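Local coordinates for actin-related protein 8 (Homo sapiens, PDB 4FO0), which binds ATP with low basal ATPase activity, does not polymerize, and is a proposed core component of the INO80 chromatin-remodelling complex, at residues D58-R63 with V253-T258; V231-S236 with A559-L564; L276-S281 with F362-F367. One frame throughout, in Å; residues are numbered along the deposited sequence.

Interaction 1: D58-R63 with V253-T258; sequences DSWLLR and VGDQKT. With ATP (adenosine-5'-triphosphate), chain C.
D255 OD2 is gripped by the side chains of W60 and Q256. W60 NE1 lies 3.2 Å from D255 OD2 and donates to it in a fairly straight bond (162° at the hydrogen). The oxygen sits at the edge of the indole, in the ring plane, and W60 meets D255 OD2 on the syn side of the carboxylate. Q256 NE2 donates to the same D255 OD2 over 3.2 Å, from the anti side and well out of the carboxylate plane. T25 OG1 is a further partner of this oxygen. These bonds restrict rotation of the carboxylate, which is turned 69° from the indole plane. Q256 NE2 also packs obliquely against W60 CD1, at 3.7 Å. The other end of that amide is held too, since Q256 OE1 takes the backbone N of R157.

CG of D255 is anti to its own N (chi1 -176°), which swings the carboxylate toward W60 and the ribose. D255 OD1 takes the ribose O3' of ATP, though the modelled distance is too short to be trusted. The backbone of this turn faces the phosphates. D255 N donates to ATP O3B at 3.0 Å. Q256 N and K257 N both donate to ATP O3G, the first at 2.7 Å. The bent K257 side chain brings NZ to 2.7 Å from ATP O1G, where its charge would favour the terminal phosphate. This is a phosphate-binding hairpin loop of the actin fold, with W60 as a second-shell residue.

The loop joins the antiparallel strands 247-253 and 258-264. Segment 58-63 lies between strand 38-47 and helix 71-88. Helix 306-319 packs on W60 and L61, and helix 280-293 touches L61 and Q256.

Interaction 2: V231-S236 with A559-L564; sequences VVHQES and AVLACL
L561 and H233 make most of this contact, with V231 adding a smaller share. L561 points from helix 553-563 toward strand 229-234. Its CG is anti to the backbone N (chi1 165°), which carries the two methyls out to the strand. CD2 does the touching. It lies 3.5 Å from H233 CD2, at the edge of the imidazole and near the ring plane. The same methyl is 3.8 Å from H233 CB, so it lies along the CB-CG-CD2 side of the histidine. V231 CG1 reaches L561 CD2 from another direction, more loosely, at 4.3 Å.

H233 ND1 accepts the backbone N of Q234 over 3.0 Å, from somewhat outside the ring plane. This bond restrains the imidazole. With an alanine here, L561 CD2 would probably face a gap and the Q234 N-H would lose this acceptor. Y241 of helix 235-243 also touches both H233 and L561, and I202 of strand 200-205 lies against the leucine.

The helix thus meets the strand through carbon alone: methyls and the C-H edge of the imidazole. Such a contact depends on shape and burial, while the histidine's polar ND1 is used within its own strand.

Interaction 3: L276-S281 with F362-F367; sequences LAYGGS and FYPATF. With ATP (adenosine-5'-triphosphate), chain C.
Y278 reaches across to P364 and F367 and fills the angle between them. Its CG stands between the backbone N and the carbonyl carbon (chi1 63°), a crowded position that turns the phenol toward segment 362-367. Y278 thus packs the residues just before the ATP-contacting turn against the 362-367 loop. P364 lies over one face of the phenol. Its CB is 4.2 Å from the centroid of the Y278 ring, 23° off the normal, which makes a CH-pi contact. The proline sits toward the rim, with P364 CB 3.9 Å from Y278 CE1. P364 CG leans on toward the hydroxyl end.

F367 meets the root of the same phenol. Its CG is anti to the carbonyl carbon, and this brings the ring in beside Y278. The touching atom is F367 CE2, 3.9 Å from Y278 CD2 and about as far from CB and CG. The phenylalanine offers its edge, but the phenol receives it obliquely. The two ring planes are 53° apart, with centroids separated by 5.8 Å. The phenol hydroxyl is held by the carbonyl O of L478.

P364 to F367 form a short 3-10 turn. T366 OG1 bonds back to Y363 O at 2.6 Å, in the carbonyl plane, and ties the start of this turn. In the other segment, G279 is the N-cap of helix 280-293. G280 CA comes within 3.2 Å of ATP O3', so a side chain there would collide with the ribose.

F367 packs on helix 280-293 and Y363 on helix 71-88, while Y278 touches L480 of helix 480-489. Segment 276-281 connects strand 274-276 with helix 280-293, and the loop at 362-367 leads from helix 353-359 to strand 375-377.

Overall arrangement
All three contacts are buried, but they differ in depth and chemistry. Interactions 1 and 3 lie 10 Å apart, centre to centre, and both touch ATP. They are joined by two probable backbone hydrogen bonds, D255 O to S281 N and T258 O to L276 N, so the phosphate loop and the start of helix 280-293 are tied together beside the nucleotide. Interaction 1 is polar and nearest the centre of the chain. Interaction 3 is aromatic and apolar, and only its G280-S281 end reaches the nucleotide. Interaction 2 is apolar too, but stands away from the annotated sites, where helix 553-563 packs on strand 229-234 of the other large sheet. It meets interaction 1 where E235 packs against K257.

Interaction 1: D58-R63 with V253-T258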
loop_
_atom_site.group_PDB
_atom_site.type_symbol
_atom_site.label_atom_id
_atom_site.label_comp_id
_atom_site.label_asym_id
_atom_site.label_seq_id
_atom_site.Cartn_x
_atom_site.Cartn_y
_atom_site.Cartn_z
ATOM N N ASP A 58 -2.996 -0.997 17.423
ATOM C CA ASP A 58 -3.344 -1.799 16.257
ATOM C C ASP A 58 -2.123 -2.568 15.766
ATOM O O ASP A 58 -0.982 -2.140 15.927
ATOM C CB ASP A 58 -3.913 -0.931 15.124
ATOM C CG ASP A 58 -5.441 -0.905 15.105
ATOM O OD1 ASP A 58 -6.071 -1.927 15.465
ATOM O OD2 ASP A 58 -6.013 0.138 14.722
ATOM N N SER A 59 -2.364 -3.712 15.153
ATOM C CA SER A 59 -1.282 -4.437 14.521
ATOM C C SER A 59 -0.863 -3.685 13.256
ATOM O O SER A 59 -1.696 -3.087 12.572
ATOM C CB SER A 59 -1.752 -5.847 14.174
ATOM O OG SER A 59 -2.722 -6.290 15.113
ATOM N N TRP A 60 0.428 -3.705 12.956
ATOM C CA TRP A 60 0.921 -3.173 11.701
ATOM C C TRP A 60 1.731 -4.219 10.912
ATOM O O TRP A 60 1.231 -4.809 9.946
ATOM C CB TRP A 60 1.758 -1.939 11.966
ATOM C CG TRP A 60 2.270 -1.303 10.728
ATOM C CD1 TRP A 60 1.991 -1.664 9.438
ATOM C CD2 TRP A 60 3.163 -0.190 10.655
ATOM N NE1 TRP A 60 2.665 -0.841 8.567
ATOM C CE2 TRP A 60 3.392 0.070 9.287
ATOM C CE3 TRP A 60 3.794 0.617 11.615
ATOM C CZ2 TRP A 60 4.220 1.099 8.854
ATOM C CZ3 TRP A 60 4.614 1.636 11.186
ATOM C CH2 TRP A 60 4.821 1.871 9.816
ATOM N N LEU A 61 2.978 -4.449 11.323
ATOM C CA LEU A 61 3.792 -5.486 10.696
ATOM C C LEU A 61 3.468 -6.877 11.241
ATOM O O LEU A 61 3.889 -7.880 10.680
ATOM C CB LEU A 61 5.293 -5.217 10.843
ATOM C CG LEU A 61 5.912 -3.940 10.289
ATOM C CD1 LEU A 61 7.408 -4.155 10.160
ATOM C CD2 LEU A 61 5.304 -3.514 8.952
ATOM N N LEU A 62 2.738 -6.958 12.341
ATOM C CA LEU A 62 2.242 -8.263 12.756
ATOM C C LEU A 62 0.801 -8.445 12.294
ATOM O O LEU A 62 0.122 -7.477 11.928
ATOM C CB LEU A 62 2.352 -8.454 14.259
ATOM C CG LEU A 62 3.752 -8.681 14.812
ATOM C CD1 LEU A 62 3.632 -9.239 16.209
ATOM C CD2 LEU A 62 4.523 -9.640 13.929
ATOM N N ARG A 63 0.341 -9.691 12.305
ATOM C CA ARG A 63 -0.987 -10.026 11.814
ATOM C C ARG A 63 -1.318 -11.401 12.344
ATOM O O ARG A 63 -0.425 -12.109 12.807
ATOM C CB ARG A 63 -1.012 -10.024 10.278
ATOM C CG ARG A 63 0.084 -10.882 9.635
ATOM C CD ARG A 63 0.042 -10.807 8.119
ATOM N NE ARG A 63 -1.258 -11.205 7.579
ATOM C CZ ARG A 63 -1.598 -11.091 6.300
ATOM N NH1 ARG A 63 -0.740 -10.588 5.429
ATOM N NH2 ARG A 63 -2.795 -11.475 5.890
ATOM N N VAL A 253 0.361 -2.879 -5.783
ATOM C CA VAL A 253 0.974 -3.443 -4.584
ATOM C C VAL A 253 1.098 -2.367 -3.529
ATOM O O VAL A 253 1.888 -1.425 -3.670
ATOM C CB VAL A 253 2.365 -4.045 -4.834
ATOM C CG1 VAL A 253 2.729 -4.964 -3.677
ATOM C CG2 VAL A 253 2.394 -4.806 -6.139
ATOM N N GLY A 254 0.304 -2.490 -2.474
ATOM C CA GLY A 254 0.339 -1.507 -1.414
ATOM C C GLY A 254 1.130 -2.018 -0.238
ATOM O O GLY A 254 1.951 -2.933 -0.355
ATOM N N ASP A 255 0.885 -1.426 0.917
ATOM C CA ASP A 255 1.605 -1.856 2.086
ATOM C C ASP A 255 1.020 -3.157 2.613
ATOM O O ASP A 255 1.725 -3.962 3.197
ATOM C CB ASP A 255 1.595 -0.782 3.165
ATOM C CG ASP A 255 2.436 -1.171 4.366
ATOM O OD1 ASP A 255 3.621 -1.533 4.193
ATOM O OD2 ASP A 255 1.899 -1.142 5.485
ATOM N N GLN A 256 -0.267 -3.374 2.386
ATOM C CA GLN A 256 -0.927 -4.536 2.977
ATOM C C GLN A 256 -1.793 -5.361 2.039
ATOM O O GLN A 256 -2.076 -6.517 2.330
ATOM C CB GLN A 256 -1.741 -4.103 4.184
ATOM C CG GLN A 256 -0.837 -3.828 5.347
ATOM C CD GLN A 256 -1.490 -3.007 6.377
ATOM O OE1 GLN A 256 -2.685 -3.160 6.660
ATOM N NE2 GLN A 256 -0.728 -2.090 6.945
ATOM N N LYS A 257 -2.223 -4.776 0.926
ATOM C CA LYS A 257 -3.058 -5.515 -0.009
ATOM C C LYS A 257 -2.473 -5.392 -1.380
ATOM O O LYS A 257 -1.825 -4.397 -1.686
ATOM C CB LYS A 257 -4.505 -5.013 0.008
ATOM C CG LYS A 257 -4.710 -3.653 -0.604
ATOM C CD LYS A 257 -5.001 -3.751 -2.096
ATOM C CE LYS A 257 -4.846 -2.398 -2.780
ATOM N NZ LYS A 257 -3.434 -1.916 -2.739
ATOM N N THR A 258 -2.686 -6.417 -2.195
ATOM C CA THR A 258 -2.285 -6.387 -3.596
ATOM C C THR A 258 -3.480 -6.649 -4.496
ATOM O O THR A 258 -4.128 -7.679 -4.359
ATOM C CB THR A 258 -1.265 -7.460 -3.886
ATOM O OG1 THR A 258 -0.076 -7.180 -3.147
ATOM C CG2 THR A 258 -0.955 -7.501 -5.380
HETATM P PG ATP C . -2.673 -0.581 0.705
HETATM O O1G ATP C . -2.718 -0.213 -0.753
HETATM O O2G ATP C . -3.897 -0.204 1.503
HETATM O O3G ATP C . -2.174 -1.978 1.008
HETATM P PB ATP C . -1.112 1.864 0.883
HETATM O O1B ATP C . -0.882 2.565 2.195
HETATM O O2B ATP C . -1.959 2.448 -0.238
HETATM O O3B ATP C . -1.527 0.367 1.299
HETATM P PA ATP C . 1.269 2.397 -0.598
HETATM O O1A ATP C . 1.490 3.681 0.160
HETATM O O2A ATP C . 0.840 2.389 -2.042
HETATM O O3A ATP C . 0.327 1.462 0.293
HETATM O "O5'" ATP C . 2.625 1.561 -0.492
HETATM C "C5'" ATP C . 3.204 1.418 0.795
HETATM C "C4'" ATP C . 4.297 0.382 0.709
HETATM O "O4'" ATP C . 5.237 0.832 -0.255
HETATM C "C3'" ATP C . 5.057 0.215 2.014
HETATM O "O3'" ATP C . 5.160 -1.177 2.335
HETATM C "C2'" ATP C . 6.423 0.785 1.721
HETATM O "O2'" ATP C . 7.462 0.138 2.439
HETATM C "C1'" ATP C . 6.529 0.507 0.243
HETATM N N9 ATP C . 7.614 1.292 -0.363
HETATM C C8 ATP C . 7.664 2.627 -0.469
HETATM N N7 ATP C . 8.814 3.015 -1.070
HETATM C C5 ATP C . 9.511 1.909 -1.357
HETATM C C6 ATP C . 10.810 1.615 -1.980
HETATM N N6 ATP C . 11.587 2.632 -2.432
HETATM N N1 ATP C . 11.176 0.309 -2.082
HETATM C C2 ATP C . 10.402 -0.698 -1.632
HETATM N N3 ATP C . 9.206 -0.492 -1.041
HETATM C C4 ATP C . 8.718 0.766 -0.883
#

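Interaction 2: V231-S236 with A559-L564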
loop_
_atom_site.group_PDB
_atom_site.type_symbol
_atom_site.label_atom_id
_atom_site.label_comp_id
_atom_site.label_asym_id
_atom_site.label_seq_id
_atom_site.Cartn_x
_atom_site.Cartn_y
_atom_site.Cartn_z
ATOM N N VAL A 231 -17.938 12.040 -6.400
ATOM C CA VAL A 231 -17.862 10.989 -7.398
ATOM C C VAL A 231 -17.012 9.862 -6.839
ATOM O O VAL A 231 -15.883 10.071 -6.385
ATOM C CB VAL A 231 -17.210 11.467 -8.695
ATOM C CG1 VAL A 231 -16.961 10.278 -9.598
ATOM C CG2 VAL A 231 -18.081 12.511 -9.384
ATOM N N VAL A 232 -17.551 8.657 -6.880
ATOM C CA VAL A 232 -16.803 7.509 -6.415
ATOM C C VAL A 232 -16.274 6.741 -7.615
ATOM O O VAL A 232 -16.991 6.545 -8.590
ATOM C CB VAL A 232 -17.681 6.590 -5.562
ATOM C CG1 VAL A 232 -16.939 5.335 -5.236
ATOM C CG2 VAL A 232 -18.099 7.304 -4.310
ATOM N N HIS A 233 -15.016 6.324 -7.558
ATOM C CA HIS A 233 -14.489 5.467 -8.603
ATOM C C HIS A 233 -13.474 4.475 -8.049
ATOM O O HIS A 233 -12.922 4.672 -6.969
ATOM C CB HIS A 233 -13.863 6.306 -9.710
ATOM C CG HIS A 233 -14.134 5.781 -11.084
ATOM N ND1 HIS A 233 -14.433 4.457 -11.326
ATOM C CD2 HIS A 233 -14.170 6.406 -12.285
ATOM C CE1 HIS A 233 -14.631 4.286 -12.622
ATOM N NE2 HIS A 233 -14.477 5.453 -13.224
ATOM N N GLN A 234 -13.224 3.412 -8.797
ATOM C CA GLN A 234 -12.275 2.401 -8.372
ATOM C C GLN A 234 -10.853 2.858 -8.598
ATOM O O GLN A 234 -10.551 3.497 -9.601
ATOM C CB GLN A 234 -12.518 1.116 -9.123
ATOM C CG GLN A 234 -13.915 0.629 -8.957
ATOM C CD GLN A 234 -14.242 -0.418 -9.965
ATOM O OE1 GLN A 234 -14.236 -1.610 -9.659
ATOM N NE2 GLN A 234 -14.505 0.009 -11.194
ATOM N N GLU A 235 -9.978 2.514 -7.661
ATOM C CA GLU A 235 -8.608 2.975 -7.718
ATOM C C GLU A 235 -7.905 2.350 -8.937
ATOM O O GLU A 235 -6.976 2.928 -9.497
ATOM C CB GLU A 235 -7.877 2.698 -6.386
ATOM C CG GLU A 235 -7.604 1.216 -6.088
ATOM C CD GLU A 235 -7.418 0.885 -4.589
ATOM O OE1 GLU A 235 -7.690 -0.278 -4.206
ATOM O OE2 GLU A 235 -6.992 1.757 -3.798
ATOM N N SER A 236 -8.369 1.183 -9.365
ATOM C CA SER A 236 -7.767 0.508 -10.514
ATOM C C SER A 236 -8.017 1.266 -11.828
ATOM O O SER A 236 -7.111 1.437 -12.641
ATOM C CB SER A 236 -8.300 -0.916 -10.628
ATOM O OG SER A 236 -9.711 -0.914 -10.502
ATOM N N ALA A 559 -7.636 13.011 -10.081
ATOM C CA ALA A 559 -7.667 14.407 -10.499
ATOM C C ALA A 559 -8.037 14.504 -11.980
ATOM O O ALA A 559 -8.927 15.259 -12.371
ATOM C CB ALA A 559 -6.328 15.055 -10.242
ATOM N N VAL A 560 -7.350 13.716 -12.795
ATOM C CA VAL A 560 -7.643 13.634 -14.212
ATOM C C VAL A 560 -9.100 13.319 -14.470
ATOM O O VAL A 560 -9.679 13.802 -15.430
ATOM C CB VAL A 560 -6.809 12.549 -14.887
ATOM C CG1 VAL A 560 -7.447 12.158 -16.200
ATOM C CG2 VAL A 560 -5.403 13.050 -15.104
ATOM N N LEU A 561 -9.681 12.490 -13.616
ATOM C CA LEU A 561 -11.074 12.087 -13.759
ATOM C C LEU A 561 -12.022 13.281 -13.599
ATOM O O LEU A 561 -13.127 13.299 -14.146
ATOM C CB LEU A 561 -11.404 10.998 -12.729
ATOM C CG LEU A 561 -12.885 10.702 -12.499
ATOM C CD1 LEU A 561 -13.495 10.250 -13.792
ATOM C CD2 LEU A 561 -13.078 9.653 -11.412
ATOM N N ALA A 562 -11.581 14.279 -12.847
ATOM C CA ALA A 562 -12.407 15.453 -12.572
ATOM C C ALA A 562 -12.576 16.335 -13.812
ATOM O O ALA A 562 -13.597 16.996 -13.978
ATOM C CB ALA A 562 -11.817 16.256 -11.409
ATOM N N CYS A 563 -11.565 16.323 -14.673
ATOM C CA CYS A 563 -11.560 17.086 -15.913
ATOM C C CYS A 563 -12.386 16.432 -17.020
ATOM O O CYS A 563 -12.746 17.089 -17.990
ATOM C CB CYS A 563 -10.120 17.260 -16.412
ATOM S SG CYS A 563 -8.970 18.055 -15.248
ATOM N N LEU A 564 -12.673 15.141 -16.892
ATOM C CA LEU A 564 -13.360 14.415 -17.967
ATOM C C LEU A 564 -14.795 14.879 -18.208
ATOM O O LEU A 564 -15.531 15.239 -17.288
ATOM C CB LEU A 564 -13.342 12.901 -17.743
ATOM C CG LEU A 564 -12.015 12.148 -17.642
ATOM C CD1 LEU A 564 -12.292 10.650 -17.572
ATOM C CD2 LEU A 564 -11.070 12.474 -18.797
#

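Interaction 3: L276-S281 with F362-F367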
loop_
_atom_site.group_PDB
_atom_site.type_symbol
_atom_site.label_atom_id
_atom_site.label_comp_id
_atom_site.label_asym_id
_atom_site.label_seq_id
_atom_site.Cartn_x
_atom_site.Cartn_y
_atom_site.Cartn_z
ATOM N N LEU A 276 -5.218 -9.866 -3.072
ATOM C CA LEU A 276 -4.369 -10.713 -2.256
ATOM C C LEU A 276 -4.064 -9.963 -0.979
ATOM O O LEU A 276 -3.773 -8.763 -1.015
ATOM C CB LEU A 276 -3.074 -11.025 -2.993
ATOM C CG LEU A 276 -3.295 -11.317 -4.479
ATOM C CD1 LEU A 276 -1.972 -11.334 -5.244
ATOM C CD2 LEU A 276 -4.039 -12.635 -4.641
ATOM N N ALA A 277 -4.134 -10.679 0.140
ATOM C CA ALA A 277 -3.928 -10.098 1.458
ATOM C C ALA A 277 -2.460 -10.034 1.894
ATOM O O ALA A 277 -2.109 -10.491 2.982
ATOM C CB ALA A 277 -4.741 -10.856 2.500
ATOM N N TYR A 278 -1.608 -9.456 1.062
ATOM C CA TYR A 278 -0.247 -9.186 1.488
ATOM C C TYR A 278 0.308 -8.066 0.637
ATOM O O TYR A 278 -0.230 -7.793 -0.430
ATOM C CB TYR A 278 0.616 -10.432 1.375
ATOM C CG TYR A 278 0.757 -10.934 -0.043
ATOM C CD1 TYR A 278 -0.043 -11.979 -0.523
ATOM C CD2 TYR A 278 1.683 -10.370 -0.902
ATOM C CE1 TYR A 278 0.085 -12.438 -1.807
ATOM C CE2 TYR A 278 1.823 -10.824 -2.203
ATOM C CZ TYR A 278 1.021 -11.854 -2.653
ATOM O OH TYR A 278 1.169 -12.295 -3.952
ATOM N N GLY A 279 1.355 -7.409 1.136
ATOM C CA GLY A 279 1.989 -6.294 0.449
ATOM C C GLY A 279 3.331 -5.930 1.070
ATOM O O GLY A 279 3.991 -6.767 1.692
ATOM N N GLY A 280 3.733 -4.672 0.920
ATOM C CA GLY A 280 5.034 -4.233 1.398
ATOM C C GLY A 280 5.366 -4.593 2.839
ATOM O O GLY A 280 6.517 -4.867 3.167
ATOM N N SER A 281 4.362 -4.588 3.702
ATOM C CA SER A 281 4.602 -4.746 5.125
ATOM C C SER A 281 5.055 -6.168 5.404
ATOM O O SER A 281 5.986 -6.384 6.178
ATOM C CB SER A 281 3.352 -4.394 5.950
ATOM O OG SER A 281 2.294 -5.311 5.693
ATOM N N PHE A 362 6.407 -13.377 -4.643
ATOM C CA PHE A 362 6.115 -14.379 -5.652
ATOM C C PHE A 362 5.963 -15.777 -5.059
ATOM O O PHE A 362 5.411 -16.680 -5.701
ATOM C CB PHE A 362 7.180 -14.333 -6.738
ATOM C CG PHE A 362 7.312 -12.979 -7.371
ATOM C CD1 PHE A 362 6.690 -12.699 -8.590
ATOM C CD2 PHE A 362 8.025 -11.962 -6.726
ATOM C CE1 PHE A 362 6.797 -11.434 -9.165
ATOM C CE2 PHE A 362 8.136 -10.690 -7.296
ATOM C CZ PHE A 362 7.525 -10.424 -8.514
ATOM N N TYR A 363 6.444 -15.933 -3.826
ATOM C CA TYR A 363 6.284 -17.168 -3.054
ATOM C C TYR A 363 5.756 -16.869 -1.649
ATOM O O TYR A 363 6.425 -17.128 -0.650
ATOM C CB TYR A 363 7.605 -17.946 -3.003
ATOM C CG TYR A 363 8.090 -18.285 -4.380
ATOM C CD1 TYR A 363 7.667 -19.445 -5.015
ATOM C CD2 TYR A 363 8.934 -17.422 -5.074
ATOM C CE1 TYR A 363 8.089 -19.741 -6.296
ATOM C CE2 TYR A 363 9.359 -17.709 -6.349
ATOM C CZ TYR A 363 8.930 -18.872 -6.961
ATOM O OH TYR A 363 9.349 -19.181 -8.238
ATOM N N PRO A 364 4.538 -16.325 -1.576
ATOM C CA PRO A 364 3.954 -15.809 -0.334
ATOM C C PRO A 364 3.752 -16.845 0.781
ATOM O O PRO A 364 3.413 -16.467 1.899
ATOM C CB PRO A 364 2.614 -15.223 -0.801
ATOM C CG PRO A 364 2.343 -15.870 -2.096
ATOM C CD PRO A 364 3.665 -16.074 -2.734
ATOM N N ALA A 365 3.945 -18.125 0.508
ATOM C CA ALA A 365 3.900 -19.095 1.594
ATOM C C ALA A 365 5.031 -18.768 2.565
ATOM O O ALA A 365 5.000 -19.137 3.737
ATOM C CB ALA A 365 4.054 -20.495 1.055
ATOM N N THR A 366 6.038 -18.073 2.049
ATOM C CA THR A 366 7.223 -17.706 2.815
ATOM C C THR A 366 6.848 -16.870 4.030
ATOM O O THR A 366 7.553 -16.865 5.040
ATOM C CB THR A 366 8.212 -16.901 1.932
ATOM O OG1 THR A 366 8.522 -17.657 0.762
ATOM C CG2 THR A 366 9.494 -16.601 2.659
ATOM N N PHE A 367 5.730 -16.158 3.921
ATOM C CA PHE A 367 5.240 -15.304 5.004
ATOM C C PHE A 367 4.806 -16.091 6.222
ATOM O O PHE A 367 4.726 -15.535 7.315
ATOM C CB PHE A 367 4.114 -14.388 4.513
ATOM C CG PHE A 367 4.579 -13.373 3.526
ATOM C CD1 PHE A 367 5.834 -12.793 3.667
ATOM C CD2 PHE A 367 3.808 -13.031 2.440
ATOM C CE1 PHE A 367 6.290 -11.860 2.746
ATOM C CE2 PHE A 367 4.258 -12.099 1.518
ATOM C CZ PHE A 367 5.495 -11.510 1.669
HETATM P PG ATP C . -2.673 -0.581 0.705
HETATM O O1G ATP C . -2.718 -0.213 -0.753
HETATM O O2G ATP C . -3.897 -0.204 1.503
HETATM O O3G ATP C . -2.174 -1.978 1.008
HETATM P PB ATP C . -1.112 1.864 0.883
HETATM O O1B ATP C . -0.882 2.565 2.195
HETATM O O2B ATP C . -1.959 2.448 -0.238
HETATM O O3B ATP C . -1.527 0.367 1.299
HETATM P PA ATP C . 1.269 2.397 -0.598
HETATM O O1A ATP C . 1.490 3.681 0.160
HETATM O O2A ATP C . 0.840 2.389 -2.042
HETATM O O3A ATP C . 0.327 1.462 0.293
HETATM O "O5'" ATP C . 2.625 1.561 -0.492
HETATM C "C5'" ATP C . 3.204 1.418 0.795
HETATM C "C4'" ATP C . 4.297 0.382 0.709
HETATM O "O4'" ATP C . 5.237 0.832 -0.255
HETATM C "C3'" ATP C . 5.057 0.215 2.014
HETATM O "O3'" ATP C . 5.160 -1.177 2.335
HETATM C "C2'" ATP C . 6.423 0.785 1.721
HETATM O "O2'" ATP C . 7.462 0.138 2.439
HETATM C "C1'" ATP C . 6.529 0.507 0.243
HETATM N N9 ATP C . 7.614 1.292 -0.363
HETATM C C8 ATP C . 7.664 2.627 -0.469
HETATM N N7 ATP C . 8.814 3.015 -1.070
HETATM C C5 ATP C . 9.511 1.909 -1.357
HETATM C C6 ATP C . 10.810 1.615 -1.980
HETATM N N6 ATP C . 11.587 2.632 -2.432
HETATM N N1 ATP C . 11.176 0.309 -2.082
HETATM C C2 ATP C . 10.402 -0.698 -1.632
HETATM N N3 ATP C . 9.206 -0.492 -1.041
HETATM C C4 ATP C . 8.718 0.766 -0.883
#